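Long-range contacts in DUF1214 domain-containing protein (Burkholderia cenocepacia, PDB 6ANS), which is of unknown function but belongs to the DUF1214 family and binds a sodium ion and a phosphate ion: residues Ala258-Asp263 / Tyr279-Ser284; Glu289-Asp294 / Thr378-Leu383; Trp304-Asn309 / Gly361-Arg366; Val338-Ala343 / Asn351-Ala356. All coordinates share one frame; numbering follows the deposited sequence.

Contact 1 (Ala258-Asp263 / Tyr279-Ser284); sequences ALPPAD and YHSCWS. With EDO (1,2-ethanediol), chain H.
Residues Ala258-Asp263 run along strand 276-284 with end-to-end directions 131° apart, bringing the CA atoms of Pro261 and Tyr279 to 4.5 Å and those of Leu259 and Ser281 to 5.5 Å. The direct polar link is made by Ser281, whose OG donates to Ala258 O over 2.6 Å. Its hydroxyl stands opposite the backbone N across the first torsion (chi1 -159°), on the side of the loop, and approaches the carbonyl from 34° off its plane; His255 ND1 is a second partner of OG. A water supplies the other polar bridge, donating to Pro260 O and accepting from His280 N.

Strand 276-284 is an outermost strand, within this chain, of an antiparallel four-stranded sheet. One edge pairs with strand 360-368, and the irregular loop between helix 224-251 and helix 264-269 lines the other.

Apolar contact centres on Tyr279. Leu259 meets it at about a right angle, CG lying 3.9 Å from Tyr279 CB, while the Leu259 branch CD1 extends to Ser281 CB at 3.8 Å. Farther out along the phenol, Pro261 presses CG to within 3.8 Å of Tyr279 CE1, and the backbone CA of Pro261 comes to 3.4 Å from Tyr279 CD1. The tyrosine hydroxyl is engaged beyond the loop, by His375 ND1. The CB of His280 sets off away from the loop, yet its ring atom CD2 still lies near Ala262 CB. At the imidazole edge, His280 NE2 donates in the ring plane to O2 of a 1,2-ethanediol molecule, probably from the crystallisation liquor, across 2.6 Å.

Contact 2 (Glu289-Asp294 / Thr378-Leu383); sequences EALVID and TRVVKL
Glu289-Asp294 and Thr378-Leu383 touch as antiparallel neighbours in a mixed four-stranded sheet, their short axes 4.6 Å apart and 148° from parallel. Strand 377-382 is outermost within the chain; strand 338-343 flanks strand 289-295 on its other edge.

Two hydrogen-bonded pairs satisfy the facing peptides. Ala290 and Val381 exchange N-H and C=O in both directions, and so do Val292 and Arg379; the straightest bond runs from Val292 N to Arg379 O (2.8 Å, 173° at the hydrogen). Val292 O takes further contacts, from a water that donates to it and from the CA-H of Thr378.

That same water donates to Asp294 OD2 and accepts weakly from Arg379 NH1, so it bridges the two side chains beside their direct contact, a salt bridge. The direct bond from Arg379 NH1 to Asp294 OD2 is itself weak, 3.3 Å with 129° at the hydrogen, although carboxylate and guanidinium are nearly coplanar. Asp294 OD1 is bonded more firmly outside the pair, to Thr339 OG1. Elsewhere Thr378 OG1 is bonded to Asn257 O, Glu289 OE1 to Ala286 N, and Lys382 NZ forms a salt bridge with Asp288.

On the face bearing Leu291, its CD1 packs 3.7 Å from Val380 CG2. On the other, Arg379 lies alongside Val292, with Val292 CB over one guanidinium face and Val292 CG1 3.5 Å from Arg379 NH1.

Contact 3 (Trp304-Asn309 / Gly361-Arg366); sequences WNVQLN and GTICWR. With PO4 (phosphate ion), chain E.
Arg366 and Gln307 meet end-on: NH1 and NH2 of the guanidinium both donate to the single atom Gln307 OE1, at 2.8 and 2.9 Å, from the same face of the amide. OE1 lies in the guanidinium plane, but the two flat groups are turned 39° against each other. Arg366 NH1 also donates to Asn305 OD1 at 2.9 Å. The remaining N-H groups address a phosphate, Arg366 NE bonding to its O1 (2.7 Å) and Arg366 NH2 to its O2 (2.9 Å), while Cys364 SG stands over the centre of one guanidinium face, 3.9 Å above it.

A second shell fixes these acceptors. Gln307 NE2 donates almost straight to Asn309 OD1, at 2.7 Å and 173°, and also reaches Asp105 O; Asn305 ND2 is bonded to Asp108 OD2. Both amides therefore have their nitrogens engaged, which keeps their oxygens turned to the arginine.

Beneath them lies the antiparallel pairing of strands 303-309 and 360-368 in the sheet's interior, with hydrogen-bonded pairs Asn305-Arg366 and Gln307-Cys364. Its other face is apolar. The six-membered rings of Trp304 and Trp365 are nearly parallel (8°) but strongly displaced, so that contact is made at the ring margins, Trp304 CZ3 against Trp365 CZ2; Val306 CB packs 3.5 Å from Trp365 CE3.

Tyr278 OH, Tyr111 OH and Arg194 NE are also hydrogen-bonded to the phosphate. The two amide oxygens set the guanidinium so that NE and NH2 face the anion. The phosphate probably came from the crystallisation liquor, yet this geometry is consistent with an anion-binding pocket.

Contact 4 (Val338-Ala343 / Asn351-Ala356); sequences VTVIVA and NWLDTA
Trp352 lays the edge of its indole along the carbonyl oxygens of strand 338-343, CD1 3.3 Å from Ile341 O and NE1 donating to Ala343 O over 3.0 Å. With CG opposite the backbone N (chi1 177°) and chi2 at 46°, the ring runs forward in the direction of its own strand, and Asp354 CA rests against one of its faces. Ala343 O takes a second bond from Thr355 N; the two donors arrive on opposite faces of the carbonyl plane, each well above it.

The backbones form a parallel pair, their short axes 4.5 Å apart and 27° from parallel, at one edge of the mixed four-stranded sheet. Ile341 uses both its N-H and its C=O, towards Asn351 O and Leu353 N respectively, and Ala343 N continues the ladder to Leu353 O. Only seven residues, neither helix nor strand, join the two segments.

At the start of the pair Asn351 extends the bonding with its side chain, ND2 donating to Thr339 O at 2.8 Å, with the acceptor close to the plane of the Asn351 amide; ND2 is also bonded to Arg331 O. On the face carrying Val340, Val342 and Leu353, Leu353 lodges against both valines, CG 3.8 Å from Val340 CG1 and CD1 3.9 Å from Val342 CG2. The other Val342 branch, CG1, meets Thr355 CG2 at 3.6 Å. At the end of the strand, Asp354 OD1 accepts from Ala356 N in an Asx turn.

Overall arrangement
Two sheets packed on each other carry the four contacts, contact 1 adding a loop along the edge of one. Contacts 1 and 3, with centres about 9 Å apart, share the antiparallel sheet through strands 276-284 and 360-368, joined by a probable hydrogen bond from Ile363 N to Ser281 O. Contacts 2 and 4, also about 9 Å between centres, share the mixed sheet. Between the sheets, Ile293 CD1 of contact 2 meets Ile363 CD1 of contact 3 at 3.6 Å, and Leu308 CD2 reaches Val342 CG1 of contact 4 at 3.7 Å. Along the chain, contact 4 is nested within contact 3, itself within contact 2. The sodium ion lies about 4 Å from the Arg366 side chain and 5 Å from that of His280.

Contact 1 (Ala258-Asp263 / Tyr279-Ser284)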
# COMPACT_ATOMS: atom_id res chain seq x y z
N ALA A 258 -23.58 -25.69 0.41
CA ALA A 258 -24.15 -25.60 1.75
C ALA A 258 -23.27 -24.67 2.56
O ALA A 258 -22.20 -24.26 2.12
CB ALA A 258 -24.25 -26.99 2.41
N LEU A 259 -23.70 -24.33 3.77
CA LEU A 259 -22.96 -23.38 4.61
C LEU A 259 -22.90 -23.88 6.05
O LEU A 259 -23.45 -23.26 6.96
CB LEU A 259 -23.62 -21.99 4.54
CG LEU A 259 -22.82 -20.80 5.03
CD1 LEU A 259 -21.43 -20.85 4.45
CD2 LEU A 259 -23.54 -19.50 4.59
N PRO A 260 -22.20 -24.99 6.28
CA PRO A 260 -22.14 -25.55 7.63
C PRO A 260 -21.29 -24.70 8.55
O PRO A 260 -20.44 -23.92 8.08
CB PRO A 260 -21.50 -26.94 7.40
CG PRO A 260 -20.63 -26.74 6.23
CD PRO A 260 -21.36 -25.75 5.34
N PRO A 261 -21.50 -24.82 9.86
CA PRO A 261 -20.62 -24.14 10.82
C PRO A 261 -19.18 -24.61 10.65
O PRO A 261 -18.92 -25.79 10.42
CB PRO A 261 -21.17 -24.57 12.19
CG PRO A 261 -22.55 -25.11 11.93
CD PRO A 261 -22.53 -25.65 10.52
N ALA A 262 -18.24 -23.68 10.79
CA ALA A 262 -16.83 -24.01 10.66
C ALA A 262 -16.30 -24.61 11.95
O ALA A 262 -16.95 -24.58 13.00
CB ALA A 262 -16.01 -22.77 10.29
N ASP A 263 -15.12 -25.19 11.86
CA ASP A 263 -14.34 -25.56 13.04
C ASP A 263 -13.90 -24.27 13.71
O ASP A 263 -12.98 -23.60 13.25
CB ASP A 263 -13.15 -26.43 12.62
CG ASP A 263 -12.27 -26.86 13.80
OD1 ASP A 263 -12.22 -26.16 14.84
OD2 ASP A 263 -11.58 -27.89 13.67
N TYR A 279 -18.95 -19.37 9.60
CA TYR A 279 -19.33 -20.41 8.64
C TYR A 279 -18.54 -20.16 7.36
O TYR A 279 -18.55 -19.04 6.84
CB TYR A 279 -20.82 -20.39 8.31
CG TYR A 279 -21.75 -20.39 9.51
CD1 TYR A 279 -22.55 -21.50 9.79
CD2 TYR A 279 -21.86 -19.29 10.34
CE1 TYR A 279 -23.42 -21.51 10.89
CE2 TYR A 279 -22.71 -19.29 11.44
CZ TYR A 279 -23.49 -20.40 11.71
OH TYR A 279 -24.34 -20.39 12.78
N HIS A 280 -17.86 -21.20 6.86
CA HIS A 280 -17.11 -21.14 5.62
C HIS A 280 -17.56 -22.26 4.70
O HIS A 280 -17.71 -23.41 5.13
CB HIS A 280 -15.59 -21.29 5.85
CG HIS A 280 -14.94 -20.15 6.60
ND1 HIS A 280 -14.78 -18.90 6.05
CD2 HIS A 280 -14.37 -20.11 7.83
CE1 HIS A 280 -14.17 -18.12 6.93
NE2 HIS A 280 -13.90 -18.83 8.01
N SER A 281 -17.70 -21.95 3.41
CA SER A 281 -17.96 -23.01 2.45
C SER A 281 -17.50 -22.56 1.07
O SER A 281 -17.06 -21.43 0.87
CB SER A 281 -19.44 -23.39 2.42
OG SER A 281 -19.61 -24.70 1.88
N CYS A 282 -17.63 -23.47 0.11
CA CYS A 282 -17.46 -23.14 -1.30
C CYS A 282 -18.81 -23.23 -1.99
O CYS A 282 -19.74 -23.89 -1.50
CB CYS A 282 -16.43 -24.06 -1.98
SG CYS A 282 -16.94 -25.78 -2.17
N TRP A 283 -18.92 -22.55 -3.12
CA TRP A 283 -20.16 -22.51 -3.88
C TRP A 283 -19.84 -22.66 -5.36
O TRP A 283 -18.74 -22.35 -5.82
CB TRP A 283 -20.94 -21.21 -3.64
CG TRP A 283 -20.17 -19.98 -4.00
CD1 TRP A 283 -19.35 -19.26 -3.19
CD2 TRP A 283 -20.12 -19.35 -5.29
NE1 TRP A 283 -18.80 -18.20 -3.89
CE2 TRP A 283 -19.27 -18.23 -5.17
CE3 TRP A 283 -20.73 -19.60 -6.51
CZ2 TRP A 283 -19.02 -17.37 -6.24
CZ3 TRP A 283 -20.47 -18.75 -7.58
CH2 TRP A 283 -19.61 -17.65 -7.44
N SER A 284 -20.83 -23.14 -6.11
CA SER A 284 -20.69 -23.40 -7.54
C SER A 284 -22.05 -23.22 -8.19
O SER A 284 -22.98 -23.97 -7.88
CB SER A 284 -20.15 -24.81 -7.78
OG SER A 284 -20.07 -25.10 -9.17
C1 EDO H . -10.30 -16.21 9.37
O1 EDO H . -10.84 -14.88 9.50
C2 EDO H . -11.07 -17.22 10.24
O2 EDO H . -12.33 -17.59 9.65
O HOH W 1 -17.81 -24.06 7.68

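Contact 2 (Glu289-Asp294 / Thr378-Leu383)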
# COMPACT_ATOMS: atom_id res chain seq x y z
N GLU A 289 -28.58 -20.36 -12.29
CA GLU A 289 -28.84 -20.89 -10.96
C GLU A 289 -28.64 -19.82 -9.89
O GLU A 289 -27.87 -18.86 -10.06
CB GLU A 289 -27.94 -22.08 -10.66
CG GLU A 289 -28.24 -23.30 -11.53
CD GLU A 289 -27.29 -24.44 -11.25
OE1 GLU A 289 -26.11 -24.17 -10.98
OE2 GLU A 289 -27.74 -25.61 -11.29
N ALA A 290 -29.33 -20.01 -8.77
CA ALA A 290 -29.18 -19.15 -7.62
C ALA A 290 -29.06 -20.02 -6.38
O ALA A 290 -29.65 -21.10 -6.30
CB ALA A 290 -30.36 -18.18 -7.48
N LEU A 291 -28.29 -19.53 -5.41
CA LEU A 291 -28.17 -20.17 -4.10
C LEU A 291 -29.02 -19.38 -3.12
O LEU A 291 -28.76 -18.19 -2.88
CB LEU A 291 -26.72 -20.21 -3.64
CG LEU A 291 -26.51 -20.96 -2.32
CD1 LEU A 291 -26.78 -22.46 -2.49
CD2 LEU A 291 -25.13 -20.72 -1.77
N VAL A 292 -30.02 -20.04 -2.54
CA VAL A 292 -30.94 -19.41 -1.60
C VAL A 292 -30.50 -19.79 -0.19
O VAL A 292 -30.53 -20.96 0.19
CB VAL A 292 -32.39 -19.85 -1.84
CG1 VAL A 292 -33.33 -19.12 -0.88
CG2 VAL A 292 -32.78 -19.62 -3.30
N ILE A 293 -30.10 -18.78 0.59
CA ILE A 293 -29.65 -18.96 1.97
C ILE A 293 -30.72 -18.41 2.89
O ILE A 293 -31.24 -17.31 2.65
CB ILE A 293 -28.30 -18.25 2.21
CG1 ILE A 293 -27.29 -18.60 1.11
CG2 ILE A 293 -27.75 -18.61 3.59
CD1 ILE A 293 -26.02 -17.77 1.17
N ASP A 294 -31.05 -19.16 3.95
CA ASP A 294 -32.10 -18.79 4.88
C ASP A 294 -31.65 -19.03 6.31
O ASP A 294 -31.05 -20.06 6.62
CB ASP A 294 -33.38 -19.62 4.66
CG ASP A 294 -34.16 -19.18 3.46
OD1 ASP A 294 -34.71 -18.06 3.48
OD2 ASP A 294 -34.21 -19.95 2.48
N THR A 378 -29.46 -23.82 3.00
CA THR A 378 -29.25 -23.40 1.62
C THR A 378 -29.99 -24.35 0.69
O THR A 378 -30.26 -25.51 1.03
CB THR A 378 -27.77 -23.40 1.23
OG1 THR A 378 -27.30 -24.76 1.17
CG2 THR A 378 -26.93 -22.62 2.25
N ARG A 379 -30.31 -23.85 -0.51
CA ARG A 379 -30.78 -24.70 -1.59
C ARG A 379 -30.50 -23.99 -2.91
O ARG A 379 -30.42 -22.76 -2.96
CB ARG A 379 -32.26 -25.05 -1.46
CG ARG A 379 -33.22 -23.90 -1.67
CD ARG A 379 -34.64 -24.30 -1.28
NE ARG A 379 -35.62 -23.32 -1.73
CZ ARG A 379 -35.90 -22.19 -1.08
NH1 ARG A 379 -35.26 -21.91 0.05
NH2 ARG A 379 -36.81 -21.35 -1.57
N VAL A 380 -30.26 -24.78 -3.95
CA VAL A 380 -30.01 -24.27 -5.30
C VAL A 380 -31.29 -24.35 -6.12
O VAL A 380 -31.95 -25.40 -6.17
CB VAL A 380 -28.88 -25.05 -5.99
CG1 VAL A 380 -28.71 -24.55 -7.42
CG2 VAL A 380 -27.58 -24.89 -5.21
N VAL A 381 -31.66 -23.24 -6.75
CA VAL A 381 -32.83 -23.18 -7.63
C VAL A 381 -32.43 -22.48 -8.92
O VAL A 381 -31.34 -21.94 -9.06
CB VAL A 381 -34.03 -22.47 -6.98
CG1 VAL A 381 -34.37 -23.10 -5.63
CG2 VAL A 381 -33.72 -20.98 -6.82
N LYS A 382 -33.35 -22.50 -9.89
CA LYS A 382 -33.18 -21.72 -11.10
C LYS A 382 -33.48 -20.26 -10.80
O LYS A 382 -34.50 -19.94 -10.17
CB LYS A 382 -34.11 -22.24 -12.20
CG LYS A 382 -33.74 -23.62 -12.74
CD LYS A 382 -32.56 -23.54 -13.67
CE LYS A 382 -32.15 -24.92 -14.18
NZ LYS A 382 -31.04 -24.82 -15.16
N LEU A 383 -32.59 -19.36 -11.25
CA LEU A 383 -32.79 -17.93 -11.00
C LEU A 383 -34.09 -17.43 -11.60
O LEU A 383 -34.70 -16.49 -11.07
CB LEU A 383 -31.62 -17.14 -11.58
CG LEU A 383 -31.64 -15.61 -11.47
CD1 LEU A 383 -31.82 -15.15 -10.04
CD2 LEU A 383 -30.38 -15.01 -12.09
O HOH W 2 -32.69 -21.95 1.69

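Contact 3 (Trp304-Asn309 / Gly361-Arg366)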
# COMPACT_ATOMS: atom_id res chain seq x y z
N TRP A 304 -23.59 -9.04 12.26
CA TRP A 304 -23.52 -10.25 11.46
C TRP A 304 -23.37 -9.82 10.00
O TRP A 304 -23.79 -8.73 9.63
CB TRP A 304 -24.75 -11.14 11.67
CG TRP A 304 -26.04 -10.68 11.01
CD1 TRP A 304 -27.06 -9.98 11.60
CD2 TRP A 304 -26.47 -10.95 9.67
NE1 TRP A 304 -28.08 -9.77 10.71
CE2 TRP A 304 -27.74 -10.36 9.51
CE3 TRP A 304 -25.90 -11.62 8.58
CZ2 TRP A 304 -28.45 -10.41 8.31
CZ3 TRP A 304 -26.60 -11.66 7.39
CH2 TRP A 304 -27.87 -11.07 7.27
N ASN A 305 -22.76 -10.68 9.20
CA ASN A 305 -22.75 -10.43 7.77
C ASN A 305 -22.51 -11.74 7.04
O ASN A 305 -22.28 -12.79 7.66
CB ASN A 305 -21.71 -9.35 7.38
CG ASN A 305 -20.24 -9.82 7.51
OD1 ASN A 305 -19.92 -10.90 8.02
ND2 ASN A 305 -19.34 -8.93 7.09
N VAL A 306 -22.60 -11.67 5.72
CA VAL A 306 -22.25 -12.78 4.84
C VAL A 306 -21.61 -12.18 3.59
O VAL A 306 -22.06 -11.14 3.09
CB VAL A 306 -23.48 -13.64 4.50
CG1 VAL A 306 -24.59 -12.80 3.86
CG2 VAL A 306 -23.08 -14.82 3.61
N GLN A 307 -20.54 -12.80 3.11
CA GLN A 307 -19.79 -12.25 2.01
C GLN A 307 -19.52 -13.33 0.97
O GLN A 307 -19.37 -14.50 1.30
CB GLN A 307 -18.46 -11.67 2.48
CG GLN A 307 -17.51 -12.72 3.07
CD GLN A 307 -16.21 -12.11 3.57
OE1 GLN A 307 -16.18 -11.56 4.67
NE2 GLN A 307 -15.14 -12.22 2.78
N LEU A 308 -19.41 -12.90 -0.29
CA LEU A 308 -19.09 -13.80 -1.38
C LEU A 308 -17.63 -13.59 -1.78
O LEU A 308 -17.18 -12.44 -1.88
CB LEU A 308 -20.03 -13.55 -2.56
CG LEU A 308 -20.21 -14.77 -3.49
CD1 LEU A 308 -20.91 -15.90 -2.73
CD2 LEU A 308 -20.98 -14.40 -4.76
N ASN A 309 -16.90 -14.69 -1.96
CA ASN A 309 -15.46 -14.68 -2.25
C ASN A 309 -15.16 -15.47 -3.51
O ASN A 309 -15.96 -16.29 -3.95
CB ASN A 309 -14.62 -15.31 -1.12
CG ASN A 309 -15.00 -14.82 0.27
OD1 ASN A 309 -15.36 -13.65 0.45
ND2 ASN A 309 -14.88 -15.70 1.27
N GLY A 361 -16.71 -20.19 -6.09
CA GLY A 361 -15.97 -19.40 -5.12
C GLY A 361 -16.17 -19.95 -3.73
O GLY A 361 -16.60 -21.09 -3.54
N THR A 362 -15.85 -19.12 -2.74
CA THR A 362 -16.12 -19.44 -1.35
C THR A 362 -17.04 -18.38 -0.75
O THR A 362 -17.30 -17.33 -1.36
CB THR A 362 -14.84 -19.55 -0.51
OG1 THR A 362 -14.07 -18.35 -0.65
CG2 THR A 362 -14.00 -20.76 -0.96
N ILE A 363 -17.55 -18.67 0.43
CA ILE A 363 -18.56 -17.85 1.08
C ILE A 363 -18.36 -17.96 2.59
O ILE A 363 -18.00 -19.03 3.10
CB ILE A 363 -19.98 -18.28 0.64
CG1 ILE A 363 -21.06 -17.41 1.28
CG2 ILE A 363 -20.25 -19.74 1.00
CD1 ILE A 363 -22.42 -17.64 0.65
N CYS A 364 -18.57 -16.84 3.29
CA CYS A 364 -18.38 -16.76 4.74
C CYS A 364 -19.54 -16.01 5.40
O CYS A 364 -19.90 -14.91 4.97
CB CYS A 364 -17.06 -16.07 5.09
SG CYS A 364 -16.78 -15.77 6.87
N TRP A 365 -20.09 -16.60 6.46
CA TRP A 365 -21.12 -16.00 7.28
C TRP A 365 -20.56 -15.81 8.69
O TRP A 365 -19.83 -16.67 9.19
CB TRP A 365 -22.37 -16.89 7.31
CG TRP A 365 -23.59 -16.27 7.97
CD1 TRP A 365 -23.73 -15.91 9.28
CD2 TRP A 365 -24.85 -15.97 7.34
NE1 TRP A 365 -24.99 -15.40 9.51
CE2 TRP A 365 -25.69 -15.42 8.33
CE3 TRP A 365 -25.34 -16.12 6.04
CZ2 TRP A 365 -27.00 -15.01 8.06
CZ3 TRP A 365 -26.64 -15.71 5.77
CH2 TRP A 365 -27.45 -15.17 6.78
N ARG A 366 -20.87 -14.67 9.30
CA ARG A 366 -20.42 -14.35 10.65
C ARG A 366 -21.59 -13.98 11.54
O ARG A 366 -22.39 -13.13 11.18
CB ARG A 366 -19.44 -13.18 10.67
CG ARG A 366 -18.09 -13.44 10.02
CD ARG A 366 -17.28 -12.14 10.09
NE ARG A 366 -16.09 -12.20 9.26
CZ ARG A 366 -16.09 -12.04 7.94
NH1 ARG A 366 -17.24 -11.82 7.29
NH2 ARG A 366 -14.95 -12.11 7.25
P PO4 E . -12.54 -11.86 10.37
O1 PO4 E . -13.95 -11.77 10.88
O2 PO4 E . -12.62 -12.29 8.94
O3 PO4 E . -11.82 -10.54 10.49
O4 PO4 E . -11.83 -12.88 11.22

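Contact 4 (Val338-Ala343 / Asn351-Ala356)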
# COMPACT_ATOMS: atom_id res chain seq x y z
N VAL A 338 -34.36 -14.11 7.67
CA VAL A 338 -33.60 -13.39 6.66
C VAL A 338 -33.25 -14.35 5.54
O VAL A 338 -32.80 -15.48 5.79
CB VAL A 338 -32.33 -12.74 7.24
CG1 VAL A 338 -31.46 -12.23 6.13
CG2 VAL A 338 -32.71 -11.56 8.15
N THR A 339 -33.47 -13.90 4.31
CA THR A 339 -33.10 -14.62 3.11
C THR A 339 -32.06 -13.79 2.36
O THR A 339 -32.17 -12.56 2.29
CB THR A 339 -34.32 -14.90 2.22
OG1 THR A 339 -35.28 -15.66 2.96
CG2 THR A 339 -33.92 -15.70 1.01
N VAL A 340 -31.03 -14.47 1.86
CA VAL A 340 -29.97 -13.88 1.04
C VAL A 340 -29.79 -14.75 -0.20
O VAL A 340 -29.62 -15.98 -0.08
CB VAL A 340 -28.64 -13.77 1.81
CG1 VAL A 340 -27.57 -13.18 0.92
CG2 VAL A 340 -28.80 -12.95 3.09
N ILE A 341 -29.77 -14.13 -1.37
CA ILE A 341 -29.72 -14.85 -2.64
C ILE A 341 -28.40 -14.56 -3.33
O ILE A 341 -28.06 -13.39 -3.57
CB ILE A 341 -30.89 -14.45 -3.56
CG1 ILE A 341 -32.23 -14.57 -2.82
CG2 ILE A 341 -30.84 -15.25 -4.85
CD1 ILE A 341 -32.80 -15.96 -2.78
N VAL A 342 -27.66 -15.62 -3.66
CA VAL A 342 -26.45 -15.55 -4.48
C VAL A 342 -26.84 -15.82 -5.92
O VAL A 342 -27.39 -16.89 -6.22
CB VAL A 342 -25.40 -16.57 -3.99
CG1 VAL A 342 -24.12 -16.44 -4.78
CG2 VAL A 342 -25.12 -16.42 -2.51
N ALA A 343 -26.58 -14.87 -6.83
CA ALA A 343 -27.01 -14.99 -8.22
C ALA A 343 -26.30 -13.95 -9.09
O ALA A 343 -25.65 -13.03 -8.59
CB ALA A 343 -28.52 -14.85 -8.35
N ASN A 351 -32.40 -9.59 -0.62
CA ASN A 351 -31.00 -9.43 -0.27
C ASN A 351 -30.15 -10.27 -1.21
O ASN A 351 -30.45 -11.44 -1.45
CB ASN A 351 -30.76 -9.84 1.18
CG ASN A 351 -31.66 -9.10 2.15
OD1 ASN A 351 -31.78 -7.88 2.09
ND2 ASN A 351 -32.30 -9.83 3.07
N TRP A 352 -29.08 -9.68 -1.74
CA TRP A 352 -28.43 -10.22 -2.92
C TRP A 352 -26.91 -10.22 -2.78
O TRP A 352 -26.32 -9.22 -2.34
CB TRP A 352 -28.85 -9.40 -4.15
CG TRP A 352 -28.20 -9.80 -5.43
CD1 TRP A 352 -28.05 -11.06 -5.92
CD2 TRP A 352 -27.61 -8.92 -6.39
NE1 TRP A 352 -27.41 -11.02 -7.13
CE2 TRP A 352 -27.13 -9.72 -7.45
CE3 TRP A 352 -27.46 -7.53 -6.47
CZ2 TRP A 352 -26.50 -9.18 -8.57
CZ3 TRP A 352 -26.84 -6.99 -7.59
CH2 TRP A 352 -26.36 -7.82 -8.62
N LEU A 353 -26.28 -11.32 -3.17
CA LEU A 353 -24.84 -11.40 -3.37
C LEU A 353 -24.57 -11.65 -4.85
O LEU A 353 -25.01 -12.68 -5.40
CB LEU A 353 -24.22 -12.49 -2.50
CG LEU A 353 -24.44 -12.36 -0.99
CD1 LEU A 353 -23.80 -13.51 -0.24
CD2 LEU A 353 -23.95 -11.00 -0.45
N ASP A 354 -23.86 -10.72 -5.50
CA ASP A 354 -23.60 -10.77 -6.93
C ASP A 354 -22.44 -11.72 -7.22
O ASP A 354 -21.35 -11.55 -6.67
CB ASP A 354 -23.26 -9.36 -7.43
CG ASP A 354 -23.08 -9.27 -8.94
OD1 ASP A 354 -22.97 -10.32 -9.62
OD2 ASP A 354 -23.02 -8.13 -9.44
N THR A 355 -22.66 -12.72 -8.09
CA THR A 355 -21.58 -13.66 -8.40
C THR A 355 -20.48 -13.02 -9.25
O THR A 355 -19.38 -13.58 -9.32
CB THR A 355 -22.11 -14.92 -9.10
OG1 THR A 355 -22.88 -14.56 -10.26
CG2 THR A 355 -22.96 -15.76 -8.13
N ALA A 356 -20.74 -11.88 -9.87
CA ALA A 356 -19.68 -11.03 -10.44
C ALA A 356 -18.79 -11.81 -11.41
O ALA A 356 -17.56 -11.73 -11.37
CB ALA A 356 -18.85 -10.40 -9.32